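Local coordinates for RNA-binding protein (Sulfolobus solfataricus, PDB 2NRQ), which is of unknown function but belongs to an archaeal family that resembles RNA-binding proteins in structure and yet probably does not bind RNA, at residues I10-H15 with I54-R59; G94-L99 with K122-F127; Y98-K103 with E116-I121. All coordinates share one frame; numbering follows the deposited sequence.

Interaction 1: residues I10-H15 with I54-R59; sequences ISVFIH and IILEYR
In the antiparallel pairing of strand 7-14 with strand 52-60, Phe13 and Ile55 lie side by side and point the same way. They form a non-hydrogen-bonded pair. The CD1-CE1 side of the Phe13 ring does the touching: CD1 is 4.0 Å from Ile55 CG1, and CE1 is 4.0 Å from Ile55 CG2. The first torsion of Phe13 (chi1 -62°) sets CG beside its own backbone N and brings the ring alongside Ile55. A serine here would lack the ring and would probably leave both branches of Ile55 without their apolar neighbour on this strand.

Six backbone hydrogen bonds join the strands, two each for the pairs Ile10-Tyr58, Val12-Leu56 and Ile14-Ile54. The one from Leu56 N to Val12 O is 2.9 Å long and nearly straight, at 172°. Both strands lie inside a six-stranded antiparallel sheet. Strand 39-46 flanks strand 52-60, and strand 121-126 flanks strand 7-14.

On the face with Ile10, Val12, Ile14, Ile54, Leu56 and Tyr58, Val12, Ile14 and Ile54 touch helix 20-30, and Ile10 touches Phe31 just after it. Leu56 CD2 is 4.1 Å from Val12 CG2 and equally 4.1 Å from Ile14 CD1. Val12 runs alongside Leu56, whereas Ile14 comes at a slant. Ile10 CG2 approaches Tyr58 CD2 obliquely, at 4.0 Å. The Tyr58 hydroxyl is hydrogen-bonded to Glu28 of the helix.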
loop_
_atom_site.group_PDB
_atom_site.type_symbol
_atom_site.label_atom_id
_atom_site.label_comp_id
_atom_site.label_asym_id
_atom_site.label_seq_id
_atom_site.Cartn_x
_atom_site.Cartn_y
_atom_site.Cartn_z
ATOM N N ILE A 10 3.081 4.638 -1.723
ATOM C CA ILE A 10 2.354 3.618 -2.460
ATOM C C ILE A 10 3.153 3.432 -3.747
ATOM O O ILE A 10 3.579 4.409 -4.353
ATOM C CB ILE A 10 0.935 4.074 -2.814
ATOM C CG1 ILE A 10 0.110 4.205 -1.538
ATOM C CG2 ILE A 10 0.297 3.088 -3.792
ATOM C CD1 ILE A 10 -1.322 4.568 -1.787
ATOM N N SER A 11 3.378 2.188 -4.152
ATOM C CA SER A 11 4.138 1.917 -5.360
ATOM C C SER A 11 3.594 0.713 -6.091
ATOM O O SER A 11 3.424 -0.357 -5.508
ATOM C CB SER A 11 5.613 1.679 -5.017
ATOM O OG SER A 11 6.390 1.371 -6.179
ATOM N N VAL A 12 3.324 0.883 -7.378
ATOM C CA VAL A 12 2.816 -0.214 -8.188
ATOM C C VAL A 12 3.422 -0.175 -9.575
ATOM O O VAL A 12 3.644 0.896 -10.123
ATOM C CB VAL A 12 1.282 -0.159 -8.376
ATOM C CG1 VAL A 12 0.672 -1.481 -7.953
ATOM C CG2 VAL A 12 0.684 1.001 -7.623
ATOM N N PHE A 13 3.693 -1.353 -10.129
ATOM C CA PHE A 13 4.220 -1.475 -11.472
ATOM C C PHE A 13 3.026 -1.943 -12.284
ATOM O O PHE A 13 2.450 -2.972 -11.984
ATOM C CB PHE A 13 5.309 -2.544 -11.548
ATOM C CG PHE A 13 6.511 -2.261 -10.700
ATOM C CD1 PHE A 13 7.258 -1.099 -10.887
ATOM C CD2 PHE A 13 6.907 -3.163 -9.705
ATOM C CE1 PHE A 13 8.382 -0.833 -10.097
ATOM C CE2 PHE A 13 8.037 -2.907 -8.903
ATOM C CZ PHE A 13 8.772 -1.737 -9.104
ATOM N N ILE A 14 2.641 -1.196 -13.306
ATOM C CA ILE A 14 1.516 -1.606 -14.128
ATOM C C ILE A 14 2.005 -2.035 -15.493
ATOM O O ILE A 14 2.820 -1.354 -16.107
ATOM C CB ILE A 14 0.501 -0.484 -14.271
ATOM C CG1 ILE A 14 0.006 -0.091 -12.878
ATOM C CG2 ILE A 14 -0.651 -0.949 -15.163
ATOM C CD1 ILE A 14 -0.799 1.184 -12.831
ATOM N N HIS A 15 1.493 -3.172 -15.956
ATOM C CA HIS A 15 1.877 -3.764 -17.233
ATOM C C HIS A 15 0.948 -3.437 -18.394
ATOM O O HIS A 15 -0.156 -2.925 -18.199
ATOM C CB HIS A 15 1.961 -5.273 -17.068
ATOM C CG HIS A 15 2.987 -5.712 -16.074
ATOM N ND1 HIS A 15 4.310 -5.902 -16.405
ATOM C CD2 HIS A 15 2.890 -5.973 -14.751
ATOM C CE1 HIS A 15 4.984 -6.262 -15.329
ATOM N NE2 HIS A 15 4.146 -6.312 -14.311
ATOM N N ILE A 54 4.880 0.543 -16.218
ATOM C CA ILE A 54 4.516 1.858 -15.692
ATOM C C ILE A 54 4.693 1.860 -14.194
ATOM O O ILE A 54 4.286 0.919 -13.520
ATOM C CB ILE A 54 3.061 2.228 -15.989
ATOM C CG1 ILE A 54 2.871 2.432 -17.482
ATOM C CG2 ILE A 54 2.693 3.521 -15.282
ATOM C CD1 ILE A 54 1.469 2.815 -17.818
ATOM N N ILE A 55 5.312 2.911 -13.675
ATOM C CA ILE A 55 5.533 3.005 -12.251
ATOM C C ILE A 55 4.681 4.117 -11.699
ATOM O O ILE A 55 4.885 5.284 -12.011
ATOM C CB ILE A 55 7.018 3.276 -11.929
ATOM C CG1 ILE A 55 7.906 2.388 -12.806
ATOM C CG2 ILE A 55 7.285 2.988 -10.456
ATOM C CD1 ILE A 55 9.345 2.345 -12.390
ATOM N N LEU A 56 3.715 3.739 -10.880
ATOM C CA LEU A 56 2.801 4.687 -10.272
ATOM C C LEU A 56 3.148 4.812 -8.799
ATOM O O LEU A 56 3.245 3.811 -8.105
ATOM C CB LEU A 56 1.369 4.181 -10.446
ATOM C CG LEU A 56 0.266 4.818 -9.613
ATOM C CD1 LEU A 56 0.045 6.249 -10.043
ATOM C CD2 LEU A 56 -1.004 3.987 -9.778
ATOM N N GLU A 57 3.341 6.040 -8.327
ATOM C CA GLU A 57 3.693 6.271 -6.926
ATOM C C GLU A 57 2.896 7.388 -6.274
ATOM O O GLU A 57 2.409 8.303 -6.933
ATOM C CB GLU A 57 5.170 6.595 -6.816
ATOM C CG GLU A 57 6.070 5.503 -7.327
ATOM C CD GLU A 57 7.469 6.010 -7.610
ATOM O OE1 GLU A 57 7.587 6.896 -8.475
ATOM O OE2 GLU A 57 8.445 5.541 -6.976
ATOM N N TYR A 58 2.759 7.298 -4.962
ATOM C CA TYR A 58 2.058 8.308 -4.182
ATOM C C TYR A 58 2.868 8.486 -2.922
ATOM O O TYR A 58 3.187 7.510 -2.233
ATOM C CB TYR A 58 0.660 7.847 -3.811
ATOM C CG TYR A 58 -0.286 7.765 -4.975
ATOM C CD1 TYR A 58 -1.029 8.880 -5.376
ATOM C CD2 TYR A 58 -0.431 6.573 -5.698
ATOM C CE1 TYR A 58 -1.891 8.804 -6.467
ATOM C CE2 TYR A 58 -1.286 6.496 -6.777
ATOM C CZ TYR A 58 -2.014 7.610 -7.153
ATOM O OH TYR A 58 -2.899 7.510 -8.191
ATOM N N ARG A 59 3.219 9.727 -2.625
ATOM C CA ARG A 59 3.994 9.996 -1.437
ATOM C C ARG A 59 3.105 10.718 -0.458
ATOM O O ARG A 59 2.304 11.558 -0.839
ATOM C CB ARG A 59 5.213 10.857 -1.757
ATOM C CG ARG A 59 6.344 10.637 -0.787
ATOM C CD ARG A 59 6.850 11.923 -0.185
#

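Interaction 2: residues G94-L99 with K122-F127; sequences GSKLYL and KCIISF
Ile124 packs both branches of its side chain against Tyr98, its non-hydrogen-bonded partner on the neighbouring strand. Its CB is near the backbone, 4.2 Å from Leu97 O. From there the two branches part. The CG2 methyl is anti to the backbone N and stands over the centre of the Tyr98 ring, 4.1 Å from the centroid and 12° off the normal. This is a CH-pi contact. CG2 also touches Lys96 CB at 3.9 Å. The other branch follows one side of the same ring. CG1 meets Tyr98 CD1 at 3.5 Å, and the terminal CD1 methyl of Ile124 meets Tyr98 CE1. Lys122 CD comes to the ring at its edge.

Strands 96-101 and 121-126 are antiparallel neighbours in the sheet. Strand 7-14 pairs with the far side of 121-126. Backbone hydrogen bonds run both ways between Leu99 and Cys123, each 2.8 Å from N to O.

Leu97, Leu99, Cys123 and Ile125 occupy the other face and are buried. There Leu99 CD1 meets Ile125 CD1 at 4.2 Å. Past the strand end, Phe127 N donates to Ser95 O. The Phe127 ring turns its edge to Leu97, with CE2 4.0 Å from Leu97 CB. Ile125 CG2 lies over one face of this ring, toward the rim. The Phe69 ring also meets Phe127, with the planes about 75° apart.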
loop_
_atom_site.group_PDB
_atom_site.type_symbol
_atom_site.label_atom_id
_atom_site.label_comp_id
_atom_site.label_asym_id
_atom_site.label_seq_id
_atom_site.Cartn_x
_atom_site.Cartn_y
_atom_site.Cartn_z
ATOM N N GLY A 94 14.695 -2.195 8.609
ATOM C CA GLY A 94 15.051 -0.905 9.172
ATOM C C GLY A 94 13.861 -0.447 9.994
ATOM O O GLY A 94 13.390 -1.178 10.866
ATOM N N SER A 95 13.352 0.745 9.713
ATOM C CA SER A 95 12.207 1.245 10.464
ATOM C C SER A 95 10.952 1.358 9.599
ATOM O O SER A 95 9.935 1.920 10.024
ATOM C CB SER A 95 12.536 2.606 11.078
ATOM O OG SER A 95 11.598 2.934 12.091
ATOM N N LYS A 96 11.022 0.822 8.385
ATOM C CA LYS A 96 9.878 0.874 7.491
ATOM C C LYS A 96 9.226 -0.490 7.322
ATOM O O LYS A 96 9.899 -1.510 7.224
ATOM C CB LYS A 96 10.285 1.465 6.137
ATOM C CG LYS A 96 11.539 0.888 5.546
ATOM C CD LYS A 96 11.907 1.591 4.244
ATOM C CE LYS A 96 12.323 3.047 4.468
ATOM N NZ LYS A 96 13.020 3.627 3.266
ATOM N N LEU A 97 7.899 -0.484 7.325
ATOM C CA LEU A 97 7.082 -1.680 7.189
ATOM C C LEU A 97 6.592 -1.769 5.752
ATOM O O LEU A 97 6.021 -0.809 5.236
ATOM C CB LEU A 97 5.877 -1.587 8.129
ATOM C CG LEU A 97 4.838 -2.712 8.063
ATOM C CD1 LEU A 97 5.421 -3.984 8.663
ATOM C CD2 LEU A 97 3.568 -2.299 8.820
ATOM N N TYR A 98 6.808 -2.916 5.113
ATOM C CA TYR A 98 6.377 -3.107 3.738
ATOM C C TYR A 98 5.128 -3.971 3.681
ATOM O O TYR A 98 5.166 -5.148 4.016
ATOM C CB TYR A 98 7.480 -3.775 2.917
ATOM C CG TYR A 98 8.716 -2.929 2.736
ATOM C CD1 TYR A 98 9.047 -2.401 1.487
ATOM C CD2 TYR A 98 9.557 -2.646 3.814
ATOM C CE1 TYR A 98 10.185 -1.608 1.314
ATOM C CE2 TYR A 98 10.695 -1.858 3.653
ATOM C CZ TYR A 98 11.002 -1.343 2.399
ATOM O OH TYR A 98 12.132 -0.573 2.235
ATOM N N LEU A 99 4.018 -3.391 3.253
ATOM C CA LEU A 99 2.790 -4.152 3.141
ATOM C C LEU A 99 2.448 -4.303 1.667
ATOM O O LEU A 99 2.080 -3.329 1.017
ATOM C CB LEU A 99 1.652 -3.426 3.850
ATOM C CG LEU A 99 1.922 -2.887 5.253
ATOM C CD1 LEU A 99 0.656 -2.234 5.783
ATOM C CD2 LEU A 99 2.369 -4.011 6.161
ATOM N N LYS A 122 2.168 -1.906 -3.460
ATOM C CA LYS A 122 3.022 -1.834 -2.289
ATOM C C LYS A 122 2.857 -0.584 -1.422
ATOM O O LYS A 122 2.934 0.545 -1.911
ATOM C CB LYS A 122 4.474 -1.970 -2.743
ATOM C CG LYS A 122 5.431 -2.374 -1.658
ATOM C CD LYS A 122 6.831 -2.493 -2.206
ATOM C CE LYS A 122 6.925 -3.601 -3.233
ATOM N NZ LYS A 122 8.235 -3.587 -3.943
ATOM N N CYS A 123 2.629 -0.793 -0.131
ATOM C CA CYS A 123 2.481 0.317 0.797
ATOM C C CYS A 123 3.597 0.259 1.821
ATOM O O CYS A 123 3.637 -0.633 2.652
ATOM C CB CYS A 123 1.137 0.240 1.493
ATOM S SG CYS A 123 -0.253 0.347 0.368
ATOM N N ILE A 124 4.503 1.224 1.757
ATOM C CA ILE A 124 5.643 1.279 2.662
ATOM C C ILE A 124 5.504 2.387 3.684
ATOM O O ILE A 124 5.484 3.556 3.323
ATOM C CB ILE A 124 6.950 1.513 1.879
ATOM C CG1 ILE A 124 7.131 0.398 0.842
ATOM C CG2 ILE A 124 8.144 1.579 2.837
ATOM C CD1 ILE A 124 8.201 0.673 -0.169
ATOM N N ILE A 125 5.426 2.006 4.959
ATOM C CA ILE A 125 5.311 2.961 6.052
ATOM C C ILE A 125 6.641 3.093 6.795
ATOM O O ILE A 125 7.331 2.105 7.033
ATOM C CB ILE A 125 4.228 2.536 7.064
ATOM C CG1 ILE A 125 2.845 2.580 6.414
ATOM C CG2 ILE A 125 4.248 3.458 8.264
ATOM C CD1 ILE A 125 2.608 1.481 5.437
ATOM N N SER A 126 6.999 4.319 7.157
ATOM C CA SER A 126 8.241 4.558 7.874
ATOM C C SER A 126 7.930 5.042 9.284
ATOM O O SER A 126 7.204 6.015 9.478
ATOM C CB SER A 126 9.072 5.597 7.138
ATOM O OG SER A 126 8.986 5.377 5.744
ATOM N N PHE A 127 8.475 4.343 10.270
ATOM C CA PHE A 127 8.265 4.692 11.666
ATOM C C PHE A 127 9.579 5.209 12.213
ATOM O O PHE A 127 10.636 4.985 11.627
ATOM C CB PHE A 127 7.850 3.450 12.462
ATOM C CG PHE A 127 6.511 2.892 12.071
ATOM C CD1 PHE A 127 5.339 3.430 12.589
ATOM C CD2 PHE A 127 6.419 1.837 11.173
ATOM C CE1 PHE A 127 4.092 2.926 12.218
ATOM C CE2 PHE A 127 5.173 1.325 10.793
ATOM C CZ PHE A 127 4.008 1.870 11.318
#

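Interaction 3: residues Y98-K103 with E116-I121; sequences YLRFDK and EGDDVI
Phe101 and Ile121 form the close, buried side of this contact. They are an antiparallel hydrogen-bonded pair at the start of strand 121-126. Phe101 N donates to Ile121 O at 2.9 Å, reaching it from above the carbonyl plane. A second bond probably returns from Ile121 N to Phe101 O, an oxygen whose position is less certain. Ile121 CG1 meets Lys103 CG at 3.6 Å, and the two side chains cross at a slant. Val120 sets its CG2 methyl against Arg100 CB on the other side of the pair.

Lys103 is buried, and its amino group is well supplied. NZ is 2.9 Å from Asp119 OD1, in a salt bridge that meets the oxygen from above the carboxylate plane. The same nitrogen has a salt bridge to Glu18 and a hydrogen bond to Phe13 O. The two acidic partners probably favour its charged form.

These residues sit where strand 96-101 gives way to helix 103-109. Asp102 is the N-cap of that helix, with OD2 accepting from Tyr105 N. The chain comes back to the sheet through residues 116-120, which lead into strand 121-126. Asp119 centres an inverse gamma turn there.

The solvent side is where partly exposed Arg100 meets Glu116 to Asp118; it is open but still held by polar bonds. The arginine chain bends at chi2 (-99°) and chi3. NE can then donate to Gly117 O at 3.1 Å, while NH2 adds a weak bond to the same oxygen. NH2 also makes a salt bridge to Asp118 OD1 at 2.6 Å, with guanidinium and carboxylate planes 49° apart. Asp118 is exposed, and its OD1 has a second partner in Lys122 NZ. Glu116 OE2 stays 5.0 Å from Arg100 NE, opposite charges near but not in contact.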
loop_
_atom_site.group_PDB
_atom_site.type_symbol
_atom_site.label_atom_id
_atom_site.label_comp_id
_atom_site.label_asym_id
_atom_site.label_seq_id
_atom_site.Cartn_x
_atom_site.Cartn_y
_atom_site.Cartn_z
ATOM N N TYR A 98 6.808 -2.916 5.113
ATOM C CA TYR A 98 6.377 -3.107 3.738
ATOM C C TYR A 98 5.128 -3.971 3.681
ATOM O O TYR A 98 5.166 -5.148 4.016
ATOM C CB TYR A 98 7.480 -3.775 2.917
ATOM C CG TYR A 98 8.716 -2.929 2.736
ATOM C CD1 TYR A 98 9.047 -2.401 1.487
ATOM C CD2 TYR A 98 9.557 -2.646 3.814
ATOM C CE1 TYR A 98 10.185 -1.608 1.314
ATOM C CE2 TYR A 98 10.695 -1.858 3.653
ATOM C CZ TYR A 98 11.002 -1.343 2.399
ATOM O OH TYR A 98 12.132 -0.573 2.235
ATOM N N LEU A 99 4.018 -3.391 3.253
ATOM C CA LEU A 99 2.790 -4.152 3.141
ATOM C C LEU A 99 2.448 -4.303 1.667
ATOM O O LEU A 99 2.080 -3.329 1.017
ATOM C CB LEU A 99 1.652 -3.426 3.850
ATOM C CG LEU A 99 1.922 -2.887 5.253
ATOM C CD1 LEU A 99 0.656 -2.234 5.783
ATOM C CD2 LEU A 99 2.369 -4.011 6.161
ATOM N N ARG A 100 2.579 -5.513 1.130
ATOM C CA ARG A 100 2.264 -5.735 -0.275
ATOM C C ARG A 100 0.855 -6.278 -0.463
ATOM O O ARG A 100 0.565 -7.404 -0.087
ATOM C CB ARG A 100 3.280 -6.675 -0.928
ATOM C CG ARG A 100 3.971 -7.625 -0.011
ATOM C CD ARG A 100 5.354 -7.119 0.359
ATOM N NE ARG A 100 6.208 -7.021 -0.815
ATOM C CZ ARG A 100 7.510 -6.752 -0.782
ATOM N NH1 ARG A 100 8.125 -6.553 0.373
ATOM N NH2 ARG A 100 8.196 -6.678 -1.913
ATOM N N PHE A 101 -0.017 -5.470 -1.056
ATOM C CA PHE A 101 -1.404 -5.870 -1.270
ATOM C C PHE A 101 -1.676 -6.431 -2.656
ATOM O O PHE A 101 -0.961 -6.135 -3.616
ATOM C CB PHE A 101 -2.326 -4.689 -0.988
ATOM C CG PHE A 101 -2.324 -4.267 0.453
ATOM C CD1 PHE A 101 -2.995 -5.026 1.412
ATOM C CD2 PHE A 101 -1.609 -3.148 0.862
ATOM C CE1 PHE A 101 -2.951 -4.675 2.757
ATOM C CE2 PHE A 101 -1.556 -2.786 2.209
ATOM C CZ PHE A 101 -2.229 -3.553 3.160
ATOM N N ASP A 102 -2.720 -7.242 -2.749
ATOM C CA ASP A 102 -3.109 -7.890 -4.003
ATOM C C ASP A 102 -3.825 -6.937 -4.957
ATOM O O ASP A 102 -4.881 -6.404 -4.625
ATOM C CB ASP A 102 -4.030 -9.073 -3.690
ATOM C CG ASP A 102 -4.314 -9.927 -4.897
ATOM O OD1 ASP A 102 -3.542 -10.881 -5.134
ATOM O OD2 ASP A 102 -5.301 -9.640 -5.614
ATOM N N LYS A 103 -3.264 -6.732 -6.144
ATOM C CA LYS A 103 -3.888 -5.850 -7.129
ATOM C C LYS A 103 -5.284 -6.323 -7.522
ATOM O O LYS A 103 -6.226 -5.539 -7.557
ATOM C CB LYS A 103 -3.021 -5.746 -8.387
ATOM C CG LYS A 103 -1.887 -4.763 -8.253
ATOM C CD LYS A 103 -1.217 -4.462 -9.591
ATOM C CE LYS A 103 -0.366 -5.615 -10.072
ATOM N NZ LYS A 103 0.530 -5.162 -11.155
ATOM N N GLU A 116 2.274 -11.934 -1.924
ATOM C CA GLU A 116 3.723 -12.010 -1.911
ATOM C C GLU A 116 4.353 -11.532 -3.215
ATOM O O GLU A 116 3.758 -11.630 -4.283
ATOM C CB GLU A 116 4.172 -13.438 -1.589
ATOM C CG GLU A 116 4.224 -13.740 -0.089
ATOM C CD GLU A 116 5.227 -12.852 0.666
ATOM O OE1 GLU A 116 5.365 -13.024 1.904
ATOM O OE2 GLU A 116 5.879 -11.984 0.026
ATOM N N GLY A 117 5.559 -10.996 -3.118
ATOM C CA GLY A 117 6.222 -10.527 -4.312
ATOM C C GLY A 117 6.154 -9.026 -4.506
ATOM O O GLY A 117 5.699 -8.290 -3.624
ATOM N N ASP A 118 6.610 -8.576 -5.672
ATOM C CA ASP A 118 6.614 -7.160 -5.985
ATOM C C ASP A 118 5.532 -6.744 -6.973
ATOM O O ASP A 118 5.304 -5.550 -7.180
ATOM C CB ASP A 118 7.989 -6.761 -6.489
ATOM C CG ASP A 118 9.044 -6.920 -5.430
ATOM O OD1 ASP A 118 8.917 -6.267 -4.376
ATOM O OD2 ASP A 118 9.997 -7.698 -5.644
ATOM N N ASP A 119 4.868 -7.729 -7.574
ATOM C CA ASP A 119 3.785 -7.455 -8.511
ATOM C C ASP A 119 2.518 -7.303 -7.669
ATOM O O ASP A 119 1.580 -8.111 -7.745
ATOM C CB ASP A 119 3.638 -8.607 -9.502
ATOM C CG ASP A 119 2.524 -8.380 -10.502
ATOM O OD1 ASP A 119 2.522 -7.329 -11.170
ATOM O OD2 ASP A 119 1.651 -9.260 -10.623
ATOM N N VAL A 120 2.517 -6.243 -6.863
ATOM C CA VAL A 120 1.427 -5.926 -5.947
ATOM C C VAL A 120 1.322 -4.417 -5.771
ATOM O O VAL A 120 2.121 -3.674 -6.311
ATOM C CB VAL A 120 1.727 -6.515 -4.557
ATOM C CG1 VAL A 120 1.808 -8.025 -4.628
ATOM C CG2 VAL A 120 3.057 -5.936 -4.042
ATOM N N ILE A 121 0.327 -3.971 -5.015
ATOM C CA ILE A 121 0.192 -2.550 -4.704
ATOM C C ILE A 121 0.968 -2.459 -3.399
ATOM O O ILE A 121 0.489 -2.891 -2.356
ATOM C CB ILE A 121 -1.262 -2.136 -4.429
ATOM C CG1 ILE A 121 -2.082 -2.217 -5.718
ATOM C CG2 ILE A 121 -1.289 -0.722 -3.860
ATOM C CD1 ILE A 121 -3.566 -1.990 -5.512
#

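All three interactions belong to one six-stranded antiparallel sheet. Interaction 1 pairs strands 7-14 and 52-60, and comes first along the chain. Interactions 2 and 3 both start from strand 96-101 and share Tyr98 and Leu99. Interaction 2 follows that strand along 121-126. Interaction 3 carries the pairing to Phe101 and Ile121, the first residue of 121-126, and adds side-chain contacts with the loop before it. Their centres are about 12 Å apart. The centre of interaction 1 is about 15 Å from that of interaction 2 and about 11 Å from that of interaction 3. Ser11 N lies 2.8 Å from Lys122 O, a probable hydrogen bond joining interactions 1 and 2. The N-terminal strand thus bridges both halves of the sheet.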